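Local coordinates for CRISPR-associated endonuclease Cas1 (Thermotoga maritima, PDB 4XTK), which probably acts as a metal-dependent double-stranded DNA endonuclease of the CRISPR adaptive immune system, working as a homodimer that assembles with Cas2, at residues E[53-56]-E[57-61]. Numbering follows the deposited sequence.
Sequences LNKR and FLEFL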
ATOM      1  N   LEU E  53     -19.108   5.320  -9.085  1.00 63.98           N
ATOM      2  CA  LEU E  53     -18.251   5.900 -10.111  1.00 61.48           C
ATOM      3  C   LEU E  53     -18.113   4.929 -11.276  1.00 66.31           C
ATOM      4  O   LEU E  53     -18.432   3.748 -11.152  1.00 72.06           O
ATOM      5  CB  LEU E  53     -16.876   6.273  -9.537  1.00 54.54           C
ATOM      6  CG  LEU E  53     -16.017   5.252  -8.777  1.00 52.07           C
ATOM      7  CD1 LEU E  53     -15.137   4.452  -9.721  1.00 56.91           C
ATOM      8  CD2 LEU E  53     -15.155   5.952  -7.735  1.00 44.28           C
ATOM      9  N   ASN E  54     -17.666   5.436 -12.419  1.00 69.87           N
ATOM     10  CA  ASN E  54     -17.378   4.575 -13.556  1.00 65.67           C
ATOM     11  C   ASN E  54     -15.927   4.701 -14.007  1.00 63.52           C
ATOM     12  O   ASN E  54     -15.143   5.442 -13.410  1.00 64.51           O
ATOM     13  CB  ASN E  54     -18.326   4.874 -14.720  1.00 64.21           C
ATOM     14  CG  ASN E  54     -18.389   6.346 -15.072  1.00 65.18           C
ATOM     15  OD1 ASN E  54     -17.490   7.122 -14.753  1.00 70.90           O
ATOM     16  ND2 ASN E  54     -19.467   6.737 -15.737  1.00 69.39           N
ATOM     17  N   LYS E  55     -15.572   3.966 -15.052  1.00 61.84           N
ATOM     18  CA  LYS E  55     -14.200   3.958 -15.534  1.00 65.72           C
ATOM     19  C   LYS E  55     -13.804   5.307 -16.137  1.00 68.29           C
ATOM     20  O   LYS E  55     -12.641   5.702 -16.068  1.00 68.71           O
ATOM     21  CB  LYS E  55     -14.006   2.841 -16.559  1.00 71.83           C
ATOM     22  CG  LYS E  55     -12.565   2.649 -16.980  1.00 75.44           C
ATOM     23  CD  LYS E  55     -12.426   1.515 -17.968  1.00 80.28           C
ATOM     24  CE  LYS E  55     -12.799   1.965 -19.364  1.00 82.54           C
ATOM     25  NZ  LYS E  55     -12.639   0.843 -20.325  1.00 88.17           N
ATOM     26  N   ARG E  56     -14.773   6.014 -16.713  1.00 68.74           N
ATOM     27  CA  ARG E  56     -14.503   7.315 -17.322  1.00 68.13           C
ATOM     28  C   ARG E  56     -14.039   8.327 -16.277  1.00 59.88           C
ATOM     29  O   ARG E  56     -13.204   9.187 -16.558  1.00 59.17           O
ATOM     30  CB  ARG E  56     -15.738   7.844 -18.053  1.00 73.50           C
ATOM     31  CG  ARG E  56     -15.546   9.243 -18.624  1.00 82.73           C
ATOM     32  CD  ARG E  56     -16.825   9.803 -19.234  1.00 88.64           C
ATOM     33  NE  ARG E  56     -16.694  10.024 -20.674  1.00 97.02           N
ATOM     34  CZ  ARG E  56     -16.247  11.151 -21.221  1.00 98.48           C
ATOM     35  NH1 ARG E  56     -15.885  12.166 -20.451  1.00 94.68           N
ATOM     36  NH2 ARG E  56     -16.163  11.263 -22.543  1.00102.48           N
ATOM     37  N   PHE E  57     -14.578   8.213 -15.069  1.00 57.63           N
ATOM     38  CA  PHE E  57     -14.150   9.052 -13.956  1.00 51.86           C
ATOM     39  C   PHE E  57     -12.731   8.696 -13.517  1.00 57.45           C
ATOM     40  O   PHE E  57     -11.929   9.581 -13.213  1.00 59.90           O
ATOM     41  CB  PHE E  57     -15.113   8.916 -12.779  1.00 49.05           C
ATOM     42  CG  PHE E  57     -14.650   9.613 -11.534  1.00 49.07           C
ATOM     43  CD1 PHE E  57     -14.811  10.981 -11.387  1.00 57.08           C
ATOM     44  CD2 PHE E  57     -14.051   8.900 -10.510  1.00 49.31           C
ATOM     45  CE1 PHE E  57     -14.383  11.624 -10.236  1.00 57.15           C
ATOM     46  CE2 PHE E  57     -13.623   9.538  -9.358  1.00 49.43           C
ATOM     47  CZ  PHE E  57     -13.788  10.899  -9.220  1.00 52.72           C
ATOM     48  N   LEU E  58     -12.430   7.398 -13.478  1.00 55.45           N
ATOM     49  CA  LEU E  58     -11.085   6.935 -13.151  1.00 56.02           C
ATOM     50  C   LEU E  58     -10.090   7.383 -14.224  1.00 57.70           C
ATOM     51  O   LEU E  58      -8.953   7.749 -13.918  1.00 56.87           O
ATOM     52  CB  LEU E  58     -11.053   5.411 -13.001  1.00 58.96           C
ATOM     53  CG  LEU E  58     -11.820   4.831 -11.809  1.00 56.90           C
ATOM     54  CD1 LEU E  58     -11.610   3.321 -11.684  1.00 53.18           C
ATOM     55  CD2 LEU E  58     -11.429   5.541 -10.524  1.00 44.09           C
ATOM     56  N   GLU E  59     -10.528   7.359 -15.479  1.00 52.98           N
ATOM     57  CA  GLU E  59      -9.708   7.852 -16.581  1.00 54.04           C
ATOM     58  C   GLU E  59      -9.384   9.329 -16.392  1.00 57.24           C
ATOM     59  O   GLU E  59      -8.295   9.782 -16.738  1.00 62.10           O
ATOM     60  CB  GLU E  59     -10.409   7.634 -17.923  1.00 55.91           C
ATOM     61  CG  GLU E  59     -10.479   6.179 -18.349  1.00 65.94           C
ATOM     62  CD  GLU E  59     -11.249   5.976 -19.642  1.00 87.52           C
ATOM     63  OE1 GLU E  59     -11.663   6.981 -20.259  1.00 95.45           O
ATOM     64  OE2 GLU E  59     -11.443   4.808 -20.039  1.00 96.42           O
ATOM     65  N   PHE E  60     -10.331  10.074 -15.832  1.00 55.72           N
ATOM     66  CA  PHE E  60     -10.134  11.498 -15.593  1.00 61.80           C
ATOM     67  C   PHE E  60      -9.095  11.731 -14.502  1.00 56.45           C
ATOM     68  O   PHE E  60      -8.131  12.469 -14.699  1.00 57.42           O
ATOM     69  CB  PHE E  60     -11.454  12.169 -15.216  1.00 60.94           C
ATOM     70  CG  PHE E  60     -11.327  13.639 -14.948  1.00 58.61           C
ATOM     71  CD1 PHE E  60     -11.227  14.539 -15.989  1.00 59.48           C
ATOM     72  CD2 PHE E  60     -11.296  14.121 -13.649  1.00 54.55           C
ATOM     73  CE1 PHE E  60     -11.111  15.890 -15.743  1.00 63.65           C
ATOM     74  CE2 PHE E  60     -11.178  15.473 -13.398  1.00 55.80           C
ATOM     75  CZ  PHE E  60     -11.086  16.354 -14.447  1.00 59.16           C
ATOM     76  N   LEU E  61      -9.298  11.093 -13.352  1.00 54.79           N
ATOM     77  CA  LEU E  61      -8.335  11.148 -12.256  1.00 55.67           C
ATOM     78  C   LEU E  61      -6.951  10.706 -12.713  1.00 54.80           C
ATOM     79  O   LEU E  61      -5.941  11.285 -12.317  1.00 56.39           O
ATOM     80  CB  LEU E  61      -8.790  10.275 -11.088  1.00 49.46           C
ATOM     81  CG  LEU E  61      -9.990  10.746 -10.267  1.00 49.42           C
ATOM     82  CD1 LEU E  61     -10.132   9.866  -9.041  1.00 54.36           C
ATOM     83  CD2 LEU E  61      -9.841  12.199  -9.873  1.00 46.61           C
TER
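Leu53, the last apolar residue of strand 51-54, overlaps two side chains of the helix that follows it. Its CB lies 4.0 Å from CD2 of the Phe57 ring, approached obliquely, while its methyl CD1, further along the side chain, meets CG of Leu58 at 3.9 Å. The branched leucine packs into the junction of strand and helix, and Leu19 of strand 17-21 touches both Leu53 and Phe57. Asn54 is the N-cap. Its first torsion of 51°, with CG between the backbone N and the carbonyl carbon, helps bring OD1 round to Phe57 N, which donates at 3.1 Å, tilted 27° from the carbonyl plane. Asparagine suits the place because first-turn N-H groups lack a carbonyl one turn earlier within the helix: OD1 is the stronger partner for Phe57 N, and Asn54 O takes weak bonds from Phe57 N and Leu58 N. Further i-to-i-4 bonds follow, Glu59 N donating to Lys55 O at 2.7 Å and Phe60 N to Arg56 O at 3.1 Å. The long lysine chain carries NZ to hydrogen bonds with the carbonyls of Gly49 and Phe71 of the second subunit; Glu59 OE2, 4.2 Å from NZ and beyond a salt bridge, probably still attracts it. Through Leu53 and Asn54 the sheet continues across the dimer interface. The junction is an asparagine N-capped strand-to-helix turn of the N-terminal β-domain of Cas1.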